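Local coordinates for protein aldo-keto Reductase, OXIDOREDUCTASE (PDB 5T79) that probably reduces aldehydes such as 3-hydroxybutanal to the alcohol with NADPH, as a TIM-barrel aldo-keto reductase, at residues Asp133-His138 and Lys151-Leu156; Pro145-Met150 and Glu183-Pro188; Ser197-Trp202 and Leu260-Arg265. All blocks are in the same frame, centred on the assembly; numbering follows the deposited sequence.

Contact 1 of 3, residues Asp133-His138 and Lys151-Leu156; sequences DIFYHH and KALDHL. With NDP (NADPH dihydro-nicotinamide-adenine-dinucleotide phosphate), chain E.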
loop_
_atom_site.group_PDB
_atom_site.type_symbol
_atom_site.label_atom_id
_atom_site.label_comp_id
_atom_site.label_asym_id
_atom_site.label_seq_id
_atom_site.Cartn_x
_atom_site.Cartn_y
_atom_site.Cartn_z
ATOM N N ASP A 133 6.327 6.961 -9.743
ATOM C CA ASP A 133 7.274 7.298 -8.676
ATOM C C ASP A 133 7.900 6.039 -8.122
ATOM O O ASP A 133 9.062 6.050 -7.731
ATOM C CB ASP A 133 6.565 8.075 -7.554
ATOM C CG ASP A 133 6.059 9.385 -8.089
ATOM O OD1 ASP A 133 6.855 10.330 -8.161
ATOM O OD2 ASP A 133 4.889 9.428 -8.552
ATOM N N ILE A 134 7.107 4.955 -8.032
ATOM C CA ILE A 134 7.603 3.680 -7.519
ATOM C C ILE A 134 7.109 2.543 -8.379
ATOM O O ILE A 134 5.893 2.423 -8.597
ATOM C CB ILE A 134 7.197 3.384 -6.031
ATOM C CG1 ILE A 134 7.396 4.613 -5.099
ATOM C CG2 ILE A 134 7.985 2.153 -5.512
ATOM C CD1 ILE A 134 6.747 4.416 -3.649
ATOM N N PHE A 135 8.028 1.685 -8.833
ATOM C CA PHE A 135 7.620 0.479 -9.564
ATOM C C PHE A 135 7.982 -0.730 -8.732
ATOM O O PHE A 135 9.132 -0.872 -8.358
ATOM C CB PHE A 135 8.247 0.408 -10.983
ATOM C CG PHE A 135 7.795 -0.783 -11.798
ATOM C CD1 PHE A 135 6.440 -1.006 -12.052
ATOM C CD2 PHE A 135 8.720 -1.690 -12.305
ATOM C CE1 PHE A 135 6.025 -2.109 -12.813
ATOM C CE2 PHE A 135 8.303 -2.795 -13.055
ATOM C CZ PHE A 135 6.960 -2.975 -13.336
ATOM N N TYR A 136 7.020 -1.658 -8.497
ATOM C CA TYR A 136 7.311 -2.829 -7.684
ATOM C C TYR A 136 7.378 -4.107 -8.449
ATOM O O TYR A 136 6.595 -4.297 -9.375
ATOM C CB TYR A 136 6.148 -3.068 -6.686
ATOM C CG TYR A 136 6.038 -2.138 -5.498
ATOM C CD1 TYR A 136 5.312 -0.952 -5.582
ATOM C CD2 TYR A 136 6.539 -2.512 -4.254
ATOM C CE1 TYR A 136 5.084 -0.160 -4.445
ATOM C CE2 TYR A 136 6.322 -1.729 -3.116
ATOM C CZ TYR A 136 5.593 -0.558 -3.216
ATOM O OH TYR A 136 5.372 0.185 -2.085
ATOM N N HIS A 137 8.199 -5.063 -7.959
ATOM C CA HIS A 137 8.033 -6.471 -8.324
ATOM C C HIS A 137 6.965 -6.928 -7.328
ATOM O O HIS A 137 7.187 -6.829 -6.113
ATOM C CB HIS A 137 9.324 -7.294 -8.239
ATOM C CG HIS A 137 9.117 -8.693 -8.746
ATOM N ND1 HIS A 137 9.806 -9.765 -8.202
ATOM C CD2 HIS A 137 8.267 -9.157 -9.699
ATOM C CE1 HIS A 137 9.413 -10.831 -8.885
ATOM N NE2 HIS A 137 8.456 -10.523 -9.771
ATOM N N HIS A 138 5.772 -7.329 -7.824
ATOM C CA HIS A 138 4.573 -7.575 -7.010
ATOM C C HIS A 138 4.660 -8.788 -6.057
ATOM O O HIS A 138 3.979 -8.802 -5.017
ATOM C CB HIS A 138 3.358 -7.725 -7.947
ATOM C CG HIS A 138 2.026 -7.331 -7.377
ATOM N ND1 HIS A 138 0.962 -7.027 -8.208
ATOM C CD2 HIS A 138 1.616 -7.231 -6.090
ATOM C CE1 HIS A 138 -0.069 -6.799 -7.403
ATOM N NE2 HIS A 138 0.286 -6.874 -6.120
ATOM N N LYS A 151 17.685 -6.517 -12.173
ATOM C CA LYS A 151 18.307 -5.782 -13.274
ATOM C C LYS A 151 17.213 -5.079 -14.143
ATOM O O LYS A 151 17.472 -3.980 -14.653
ATOM C CB LYS A 151 19.165 -6.712 -14.130
ATOM C CG LYS A 151 20.024 -5.960 -15.146
ATOM C CD LYS A 151 21.215 -6.770 -15.597
ATOM C CE LYS A 151 22.384 -6.702 -14.646
ATOM N NZ LYS A 151 23.346 -7.796 -14.927
ATOM N N ALA A 152 16.012 -5.707 -14.302
ATOM C CA ALA A 152 14.884 -5.078 -15.027
ATOM C C ALA A 152 14.409 -3.832 -14.253
ATOM O O ALA A 152 14.169 -2.798 -14.868
ATOM C CB ALA A 152 13.733 -6.056 -15.220
ATOM N N LEU A 153 14.350 -3.904 -12.901
ATOM C CA LEU A 153 13.990 -2.738 -12.066
ATOM C C LEU A 153 15.042 -1.625 -12.218
ATOM O O LEU A 153 14.684 -0.468 -12.438
ATOM C CB LEU A 153 13.849 -3.140 -10.577
ATOM C CG LEU A 153 12.697 -4.124 -10.252
ATOM C CD1 LEU A 153 12.674 -4.417 -8.751
ATOM C CD2 LEU A 153 11.305 -3.542 -10.687
ATOM N N ASP A 154 16.333 -1.974 -12.077
ATOM C CA ASP A 154 17.462 -1.043 -12.249
ATOM C C ASP A 154 17.392 -0.381 -13.655
ATOM O O ASP A 154 17.527 0.834 -13.778
ATOM C CB ASP A 154 18.788 -1.830 -12.094
ATOM C CG ASP A 154 20.021 -1.001 -12.390
ATOM O OD1 ASP A 154 20.321 -0.086 -11.603
ATOM O OD2 ASP A 154 20.697 -1.283 -13.407
ATOM N N HIS A 155 17.140 -1.186 -14.705
ATOM C CA HIS A 155 17.023 -0.656 -16.074
ATOM C C HIS A 155 15.901 0.391 -16.203
ATOM O O HIS A 155 16.111 1.432 -16.827
ATOM C CB HIS A 155 16.757 -1.813 -17.061
ATOM C CG HIS A 155 16.518 -1.366 -18.465
ATOM N ND1 HIS A 155 17.555 -0.954 -19.275
ATOM C CD2 HIS A 155 15.357 -1.295 -19.158
ATOM C CE1 HIS A 155 16.998 -0.652 -20.437
ATOM N NE2 HIS A 155 15.676 -0.854 -20.413
ATOM N N LEU A 156 14.721 0.113 -15.622
ATOM C CA LEU A 156 13.537 0.983 -15.736
ATOM C C LEU A 156 13.765 2.298 -14.980
ATOM O O LEU A 156 13.319 3.358 -15.438
ATOM C CB LEU A 156 12.282 0.242 -15.236
ATOM C CG LEU A 156 11.843 -0.941 -16.179
ATOM C CD1 LEU A 156 10.842 -1.875 -15.471
ATOM C CD2 LEU A 156 11.260 -0.418 -17.546
HETATM P PA NDP E . -8.037 -2.597 4.076
HETATM O O1A NDP E . -7.752 -1.212 4.574
HETATM O O2A NDP E . -7.561 -3.828 4.705
HETATM O O5B NDP E . -9.618 -2.840 3.893
HETATM C C5B NDP E . -10.247 -1.965 2.936
HETATM C C4B NDP E . -11.717 -2.260 2.814
HETATM O O4B NDP E . -12.297 -2.373 4.132
HETATM C C3B NDP E . -12.499 -1.168 2.086
HETATM O O3B NDP E . -12.606 -1.475 0.698
HETATM C C2B NDP E . -13.840 -1.153 2.807
HETATM O O2B NDP E . -14.753 -2.117 2.237
HETATM C C1B NDP E . -13.472 -1.591 4.226
HETATM N N9A NDP E . -13.220 -0.495 5.157
HETATM C C8A NDP E . -12.133 0.337 5.202
HETATM N N7A NDP E . -12.181 1.230 6.162
HETATM C C5A NDP E . -13.391 0.971 6.790
HETATM C C6A NDP E . -14.068 1.610 7.849
HETATM N N6A NDP E . -13.541 2.596 8.583
HETATM N N1A NDP E . -15.300 1.154 8.169
HETATM C C2A NDP E . -15.790 0.097 7.510
HETATM N N3A NDP E . -15.235 -0.599 6.515
HETATM C C4A NDP E . -14.037 -0.096 6.185
HETATM O O3 NDP E . -7.345 -2.458 2.655
HETATM P PN NDP E . -7.209 -3.611 1.555
HETATM O O1N NDP E . -8.320 -3.224 0.650
HETATM O O2N NDP E . -7.163 -5.012 2.146
HETATM O O5D NDP E . -5.762 -3.516 0.822
HETATM C C5D NDP E . -5.004 -2.295 1.045
HETATM C C4D NDP E . -4.262 -1.884 -0.205
HETATM O O4D NDP E . -3.065 -2.677 -0.319
HETATM C C3D NDP E . -4.987 -2.071 -1.525
HETATM O O3D NDP E . -5.877 -0.993 -1.766
HETATM C C2D NDP E . -3.831 -2.224 -2.524
HETATM O O2D NDP E . -3.311 -1.038 -3.124
HETATM C C1D NDP E . -2.769 -2.930 -1.677
HETATM N N1N NDP E . -2.766 -4.399 -1.837
HETATM C C2N NDP E . -1.579 -4.973 -2.291
HETATM C C3N NDP E . -1.438 -6.297 -2.475
HETATM C C7N NDP E . -0.059 -6.861 -2.684
HETATM O O7N NDP E . -0.008 -8.080 -2.912
HETATM N N7N NDP E . 1.030 -6.090 -2.673
HETATM C C4N NDP E . -2.650 -7.189 -2.423
HETATM C C5N NDP E . -3.780 -6.550 -1.690
HETATM C C6N NDP E . -3.836 -5.255 -1.450
HETATM P P2B NDP E . -16.320 -1.926 1.855
HETATM O O1X NDP E . -16.674 -2.072 0.422
HETATM O O2X NDP E . -16.958 -2.987 2.741
HETATM O O3X NDP E . -16.690 -0.568 2.440
#
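Phe-135 meets Leu-153 and Leu-156 along a single side of its ring, and one methyl of each leucine does nearly all the touching. CD2 of Leu-153 lies 3.6 Å from CD2 of Phe-135, while CD1 of Leu-156 is 3.6 Å from the next ring atom, CE2 of Phe-135. Both methyls approach obliquely, neither squarely over the ring nor in its plane. The leucines are one helical turn apart, and the same ring bond serves them both. With CG of Phe-135 anti to the backbone N (chi1 -177°), the ring is carried out from the strand toward the helix; the Leu-153 side chain crosses it at about a right angle.

His-137, two residues on along the strand, adds a looser contact: its CB stands 4.4 Å from CD1 of Leu-153. Its imidazole then leads away from the helix, and ND1 is hydrogen-bonded to the hydroxyl of Tyr-170. Leu-120 of helix 113-127 and Ala-162 at the start of strand 162-168 also pack on Phe-135, so the ring is enclosed by the elements around the helix as well as by the helix itself.

Strand 134-137 and helix 151-156 run antiparallel, at 168° with their axes 9.7 Å apart, as expected where a helix returns across the outside of a barrel in a beta-alpha-beta unit. At the C-terminal end of the strand lies the cofactor: NE2 of His-138 is 3.4 Å from the carboxamide oxygen O7N of NADPH, which sits at the edge of the imidazole. The chemistry thus divides along the strand, with apolar packing between strand and helix, and His-138 at the strand's C-terminal end beside the NADPH carboxamide.

Contact 2 of 3, residues Pro145-Met150 and Glu183-Pro188; sequences PLKETM and EDLGTP. With SO4 (sulfate ion), chain C.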
loop_
_atom_site.group_PDB
_atom_site.type_symbol
_atom_site.label_atom_id
_atom_site.label_comp_id
_atom_site.label_asym_id
_atom_site.label_seq_id
_atom_site.Cartn_x
_atom_site.Cartn_y
_atom_site.Cartn_z
ATOM N N PRO A 145 15.932 -16.185 -12.136
ATOM C CA PRO A 145 17.019 -15.658 -11.287
ATOM C C PRO A 145 16.645 -14.298 -10.746
ATOM O O PRO A 145 16.153 -13.448 -11.498
ATOM C CB PRO A 145 18.204 -15.560 -12.252
ATOM C CG PRO A 145 17.940 -16.623 -13.264
ATOM C CD PRO A 145 16.442 -16.555 -13.475
ATOM N N LEU A 146 16.822 -14.104 -9.441
ATOM C CA LEU A 146 16.468 -12.823 -8.838
ATOM C C LEU A 146 17.253 -11.674 -9.508
ATOM O O LEU A 146 16.722 -10.573 -9.655
ATOM C CB LEU A 146 16.745 -12.893 -7.322
ATOM C CG LEU A 146 16.380 -11.696 -6.474
ATOM C CD1 LEU A 146 14.873 -11.385 -6.545
ATOM C CD2 LEU A 146 16.796 -11.943 -5.036
ATOM N N LYS A 147 18.483 -11.942 -9.952
ATOM C CA LYS A 147 19.304 -10.916 -10.613
ATOM C C LYS A 147 18.623 -10.367 -11.888
ATOM O O LYS A 147 18.758 -9.176 -12.162
ATOM C CB LYS A 147 20.699 -11.464 -10.953
ATOM C CG LYS A 147 21.706 -10.394 -11.374
ATOM C CD LYS A 147 22.730 -10.089 -10.294
ATOM C CE LYS A 147 23.623 -8.944 -10.703
ATOM N NZ LYS A 147 24.761 -8.767 -9.764
ATOM N N GLU A 148 17.939 -11.222 -12.684
ATOM C CA GLU A 148 17.275 -10.738 -13.898
ATOM C C GLU A 148 16.153 -9.767 -13.542
ATOM O O GLU A 148 16.015 -8.703 -14.172
ATOM C CB GLU A 148 16.714 -11.903 -14.753
ATOM C CG GLU A 148 15.908 -11.407 -15.960
ATOM C CD GLU A 148 15.337 -12.489 -16.855
ATOM O OE1 GLU A 148 16.049 -13.479 -17.119
ATOM O OE2 GLU A 148 14.211 -12.311 -17.358
ATOM N N THR A 149 15.335 -10.144 -12.544
ATOM C CA THR A 149 14.214 -9.301 -12.117
ATOM C C THR A 149 14.717 -7.957 -11.583
ATOM O O THR A 149 14.154 -6.912 -11.903
ATOM C CB THR A 149 13.370 -10.007 -11.043
ATOM O OG1 THR A 149 13.001 -11.313 -11.520
ATOM C CG2 THR A 149 12.093 -9.219 -10.739
ATOM N N MET A 150 15.773 -7.996 -10.768
ATOM C CA MET A 150 16.324 -6.788 -10.162
ATOM C C MET A 150 16.997 -5.903 -11.195
ATOM O O MET A 150 16.897 -4.667 -11.097
ATOM C CB MET A 150 17.292 -7.137 -9.024
ATOM C CG MET A 150 16.617 -7.822 -7.836
ATOM S SD MET A 150 15.267 -6.938 -6.985
ATOM C CE MET A 150 13.857 -7.771 -7.659
ATOM N N GLU A 183 21.291 -2.710 -4.284
ATOM C CA GLU A 183 22.330 -1.816 -3.746
ATOM C C GLU A 183 23.615 -1.907 -4.609
ATOM O O GLU A 183 24.188 -0.874 -4.973
ATOM C CB GLU A 183 22.619 -2.170 -2.276
ATOM C CG GLU A 183 23.772 -1.394 -1.639
ATOM C CD GLU A 183 23.652 0.119 -1.564
ATOM O OE1 GLU A 183 22.513 0.628 -1.468
ATOM O OE2 GLU A 183 24.706 0.794 -1.551
ATOM N N ASP A 184 24.045 -3.143 -4.952
ATOM C CA ASP A 184 25.242 -3.380 -5.782
ATOM C C ASP A 184 25.041 -2.818 -7.194
ATOM O O ASP A 184 25.991 -2.339 -7.813
ATOM C CB ASP A 184 25.563 -4.885 -5.850
ATOM C CG ASP A 184 26.688 -5.239 -6.806
ATOM O OD1 ASP A 184 27.857 -4.981 -6.463
ATOM O OD2 ASP A 184 26.390 -5.704 -7.935
ATOM N N LEU A 185 23.809 -2.891 -7.706
ATOM C CA LEU A 185 23.484 -2.365 -9.035
ATOM C C LEU A 185 23.471 -0.822 -9.053
ATOM O O LEU A 185 23.647 -0.229 -10.111
ATOM C CB LEU A 185 22.138 -2.912 -9.536
ATOM C CG LEU A 185 22.133 -4.375 -10.026
ATOM C CD1 LEU A 185 20.694 -4.837 -10.343
ATOM C CD2 LEU A 185 23.039 -4.563 -11.260
ATOM N N GLY A 186 23.287 -0.197 -7.899
ATOM C CA GLY A 186 23.276 1.261 -7.802
ATOM C C GLY A 186 21.897 1.892 -7.805
ATOM O O GLY A 186 21.773 3.112 -7.922
ATOM N N THR A 187 20.843 1.078 -7.679
ATOM C CA THR A 187 19.460 1.549 -7.604
ATOM C C THR A 187 18.921 0.981 -6.292
ATOM O O THR A 187 18.352 -0.107 -6.311
ATOM C CB THR A 187 18.652 1.109 -8.844
ATOM O OG1 THR A 187 19.237 1.698 -9.992
ATOM C CG2 THR A 187 17.174 1.505 -8.746
ATOM N N PRO A 188 19.184 1.624 -5.136
ATOM C CA PRO A 188 18.762 1.014 -3.856
ATOM C C PRO A 188 17.257 0.845 -3.726
ATOM O O PRO A 188 16.488 1.718 -4.146
ATOM C CB PRO A 188 19.297 1.974 -2.780
ATOM C CG PRO A 188 19.683 3.194 -3.478
ATOM C CD PRO A 188 19.920 2.886 -4.928
HETATM S S SO4 C . 18.477 -17.172 -7.753
HETATM O O1 SO4 C . 19.397 -16.837 -8.847
HETATM O O2 SO4 C . 17.374 -16.221 -7.656
HETATM O O3 SO4 C . 19.222 -17.141 -6.486
HETATM O O4 SO4 C . 17.938 -18.521 -7.979
HETATM O O HOH W 1 23.840 -6.775 -7.976
#
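Lys-147 and Asp-184 face each other at the exposed margin of this contact, but the first segment begins two residues earlier, with Pro-145 at the N-cap position of helix 146-158. The next residue, Leu-146, gives its backbone N-H to O2 of a sulfate, probably from the crystallisation liquor, at 2.8 Å with an angle of 163°, a position where the helix dipole would probably favour an anion. Lys-147 follows, its chain bent at chi2 (105°) and then extended, which brings NZ to 3.9 Å from OD2 of Asp-184. That salt bridge is long, and a water fills the step: it accepts from NZ of Lys-147 and donates to OD2 of Asp-184, 2.8 Å from each. At Met-150 the contact becomes apolar, CB lying 4.3 Å from CD1 of Leu-185, the same methyl that rests against the Met-150 carbonyl oxygen. The rest of the Met-150 side chain leads away from Leu-185, and the residue also packs on Tyr-170, Ile-181 and Leu-182. Just past Leu-185, Gly-186 takes a positive phi of 97° and closes helix 172-185 with a Schellman motif. Helices 146-158 and 172-185 are neighbours in the outer helical layer of the TIM barrel, meeting here through an apolar patch and a water-bridged charged pair.

Contact 3 of 3, residues Ser197-Trp202 and Leu260-Arg265; sequences SLFERW and LEKVRR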
loop_
_atom_site.group_PDB
_atom_site.type_symbol
_atom_site.label_atom_id
_atom_site.label_comp_id
_atom_site.label_asym_id
_atom_site.label_seq_id
_atom_site.Cartn_x
_atom_site.Cartn_y
_atom_site.Cartn_z
ATOM N N SER A 197 -1.140 -6.666 9.665
ATOM C CA SER A 197 -2.294 -6.243 10.484
ATOM C C SER A 197 -2.275 -6.981 11.795
ATOM O O SER A 197 -1.436 -7.857 11.974
ATOM C CB SER A 197 -3.613 -6.538 9.760
ATOM O OG SER A 197 -3.910 -7.931 9.792
ATOM N N LEU A 198 -3.239 -6.698 12.685
ATOM C CA LEU A 198 -3.375 -7.447 13.947
ATOM C C LEU A 198 -3.514 -8.964 13.700
ATOM O O LEU A 198 -3.064 -9.768 14.523
ATOM C CB LEU A 198 -4.598 -6.954 14.725
ATOM C CG LEU A 198 -4.436 -5.609 15.437
ATOM C CD1 LEU A 198 -5.785 -4.925 15.636
ATOM C CD2 LEU A 198 -3.805 -5.806 16.811
ATOM N N PHE A 199 -4.122 -9.340 12.568
ATOM C CA PHE A 199 -4.378 -10.734 12.217
ATOM C C PHE A 199 -3.288 -11.343 11.314
ATOM O O PHE A 199 -3.376 -12.519 10.952
ATOM C CB PHE A 199 -5.756 -10.847 11.528
ATOM C CG PHE A 199 -6.947 -10.651 12.445
ATOM C CD1 PHE A 199 -6.831 -10.840 13.822
ATOM C CD2 PHE A 199 -8.201 -10.349 11.924
ATOM C CE1 PHE A 199 -7.937 -10.685 14.664
ATOM C CE2 PHE A 199 -9.309 -10.209 12.761
ATOM C CZ PHE A 199 -9.172 -10.394 14.128
ATOM N N GLU A 200 -2.265 -10.570 10.966
ATOM C CA GLU A 200 -1.190 -11.100 10.121
ATOM C C GLU A 200 0.111 -10.468 10.540
ATOM O O GLU A 200 0.465 -9.401 10.042
ATOM C CB GLU A 200 -1.488 -10.874 8.617
ATOM C CG GLU A 200 -0.461 -11.542 7.707
ATOM C CD GLU A 200 -0.169 -12.984 8.089
ATOM O OE1 GLU A 200 -1.066 -13.831 7.866
ATOM O OE2 GLU A 200 0.882 -13.239 8.732
ATOM N N ARG A 201 0.837 -11.134 11.453
ATOM C CA ARG A 201 2.026 -10.528 12.060
ATOM C C ARG A 201 3.375 -11.145 11.616
ATOM O O ARG A 201 4.372 -10.966 12.319
ATOM C CB ARG A 201 1.883 -10.636 13.604
ATOM C CG ARG A 201 0.649 -9.894 14.126
ATOM C CD ARG A 201 0.468 -10.064 15.623
ATOM N NE ARG A 201 1.512 -9.363 16.376
ATOM C CZ ARG A 201 1.487 -9.176 17.686
ATOM N NH1 ARG A 201 0.473 -9.641 18.410
ATOM N NH2 ARG A 201 2.468 -8.514 18.287
ATOM N N TRP A 202 3.433 -11.785 10.441
ATOM C CA TRP A 202 4.658 -12.433 9.956
ATOM C C TRP A 202 5.873 -11.483 9.857
ATOM O O TRP A 202 6.988 -11.935 10.095
ATOM C CB TRP A 202 4.436 -13.141 8.603
ATOM C CG TRP A 202 4.365 -12.226 7.410
ATOM C CD1 TRP A 202 3.243 -11.648 6.886
ATOM C CD2 TRP A 202 5.452 -11.850 6.551
ATOM N NE1 TRP A 202 3.566 -10.911 5.776
ATOM C CE2 TRP A 202 4.918 -11.002 5.553
ATOM C CE3 TRP A 202 6.839 -12.109 6.553
ATOM C CZ2 TRP A 202 5.714 -10.425 4.556
ATOM C CZ3 TRP A 202 7.631 -11.512 5.583
ATOM C CH2 TRP A 202 7.069 -10.683 4.594
ATOM N N LEU A 260 -14.110 -13.690 14.437
ATOM C CA LEU A 260 -15.239 -12.822 14.771
ATOM C C LEU A 260 -15.232 -12.496 16.273
ATOM O O LEU A 260 -15.450 -11.338 16.636
ATOM C CB LEU A 260 -16.573 -13.445 14.331
ATOM C CG LEU A 260 -17.859 -12.610 14.558
ATOM C CD1 LEU A 260 -17.833 -11.276 13.778
ATOM C CD2 LEU A 260 -19.097 -13.423 14.191
ATOM N N GLU A 261 -14.905 -13.492 17.129
ATOM C CA GLU A 261 -14.787 -13.291 18.574
ATOM C C GLU A 261 -13.618 -12.342 18.892
ATOM O O GLU A 261 -13.750 -11.519 19.790
ATOM C CB GLU A 261 -14.612 -14.627 19.302
ATOM C CG GLU A 261 -14.767 -14.557 20.820
ATOM C CD GLU A 261 -16.028 -13.902 21.363
ATOM O OE1 GLU A 261 -17.138 -14.244 20.890
ATOM O OE2 GLU A 261 -15.901 -13.048 22.271
ATOM N N LYS A 262 -12.493 -12.428 18.136
ATOM C CA LYS A 262 -11.345 -11.543 18.356
ATOM C C LYS A 262 -11.717 -10.113 17.970
ATOM O O LYS A 262 -11.447 -9.194 18.748
ATOM C CB LYS A 262 -10.097 -12.036 17.612
ATOM C CG LYS A 262 -9.517 -13.301 18.254
ATOM C CD LYS A 262 -8.446 -13.951 17.404
ATOM C CE LYS A 262 -7.919 -15.197 18.074
ATOM N NZ LYS A 262 -6.941 -15.915 17.213
ATOM N N VAL A 263 -12.426 -9.939 16.836
ATOM C CA VAL A 263 -12.889 -8.626 16.351
ATOM C C VAL A 263 -13.789 -7.977 17.417
ATOM O O VAL A 263 -13.619 -6.800 17.730
ATOM C CB VAL A 263 -13.588 -8.751 14.965
ATOM C CG1 VAL A 263 -14.455 -7.532 14.637
ATOM C CG2 VAL A 263 -12.552 -8.988 13.859
ATOM N N ARG A 264 -14.725 -8.742 17.979
ATOM C CA ARG A 264 -15.627 -8.230 19.015
ATOM C C ARG A 264 -14.851 -7.712 20.226
ATOM O O ARG A 264 -15.153 -6.624 20.720
ATOM C CB ARG A 264 -16.624 -9.328 19.454
ATOM C CG ARG A 264 -17.693 -9.634 18.405
ATOM C CD ARG A 264 -18.679 -10.686 18.881
ATOM N NE ARG A 264 -19.866 -10.739 18.026
ATOM C CZ ARG A 264 -20.334 -11.841 17.450
ATOM N NH1 ARG A 264 -19.716 -13.005 17.625
ATOM N NH2 ARG A 264 -21.421 -11.790 16.693
ATOM N N ARG A 265 -13.852 -8.477 20.694
ATOM C CA ARG A 265 -13.062 -8.118 21.882
ATOM C C ARG A 265 -12.127 -6.960 21.586
ATOM O O ARG A 265 -11.951 -6.105 22.445
ATOM C CB ARG A 265 -12.265 -9.320 22.412
ATOM C CG ARG A 265 -13.137 -10.454 22.959
ATOM C CD ARG A 265 -12.264 -11.591 23.444
ATOM N NE ARG A 265 -13.034 -12.648 24.100
ATOM C CZ ARG A 265 -12.494 -13.669 24.761
ATOM N NH1 ARG A 265 -11.174 -13.778 24.865
ATOM N NH2 ARG A 265 -13.268 -14.582 25.332
#
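Phe-199 carries the whole of its segment's contact with helix 257-272, and the tight part lies at the far end of its ring. CG2 of Val-263 sits at the ring edge, in the plane, 3.6 Å from CE2 of Phe-199 and 3.7 Å from its CZ. The valine crosses the phenylalanine side chain at about a right angle, and a single methyl does the touching. On the next ring atoms round, CB of Lys-262 approaches obliquely, 3.9 Å from CE1 of Phe-199. The ring gets there because its CG stands anti to the carbonyl carbon (chi1 -71°), which swings it out from the corner of a type I beta turn. That turn, Ser-197 to Glu-200, contains an ST turn: the Phe-199 backbone N donates to OG of Ser-197 at 3.1 Å.

Looser and more polar is the other side. Lys-262 offers only the root of its chain to the ring; the rest runs on extended, and NZ is hydrogen-bonded to the carbonyl oxygen of Leu-328. Round the helix, Glu-261 and Arg-265 are exposed and joined by a salt bridge whose hydrogen bond, NE to OE2, is weak.

Lys-259, about one turn before Lys-262, makes a cation-pi contact with Phe-199. Leu-328 also packs on the ring and Leu-198 touches Ala-281 and Trp-284, so the loop after strand 191-193 lies among helices 257-272, 277-285 and 318-329.

How the contacts relate
Contacts 1 and 2 are neighbours, their centres 9 Å apart, and both use helix 146-158: its first turns face helix 172-185 in contact 2, its later turns face strand 132-137 in contact 1. Their segments alternate along the chain, and they touch directly, with OD1 of Asp-154 probably hydrogen-bonded to OG1 of Thr-187 at 2.6 Å. Contact 3 comes later in sequence and lies about 33 Å from contact 1 and 36 Å from contact 2, centre to centre, across the chain's centre from contact 1. Together they join strand to helix, helix to helix and loop to helix within one TIM barrel; of the three, contact 1 contributes a residue, His-138, to the NADPH pocket.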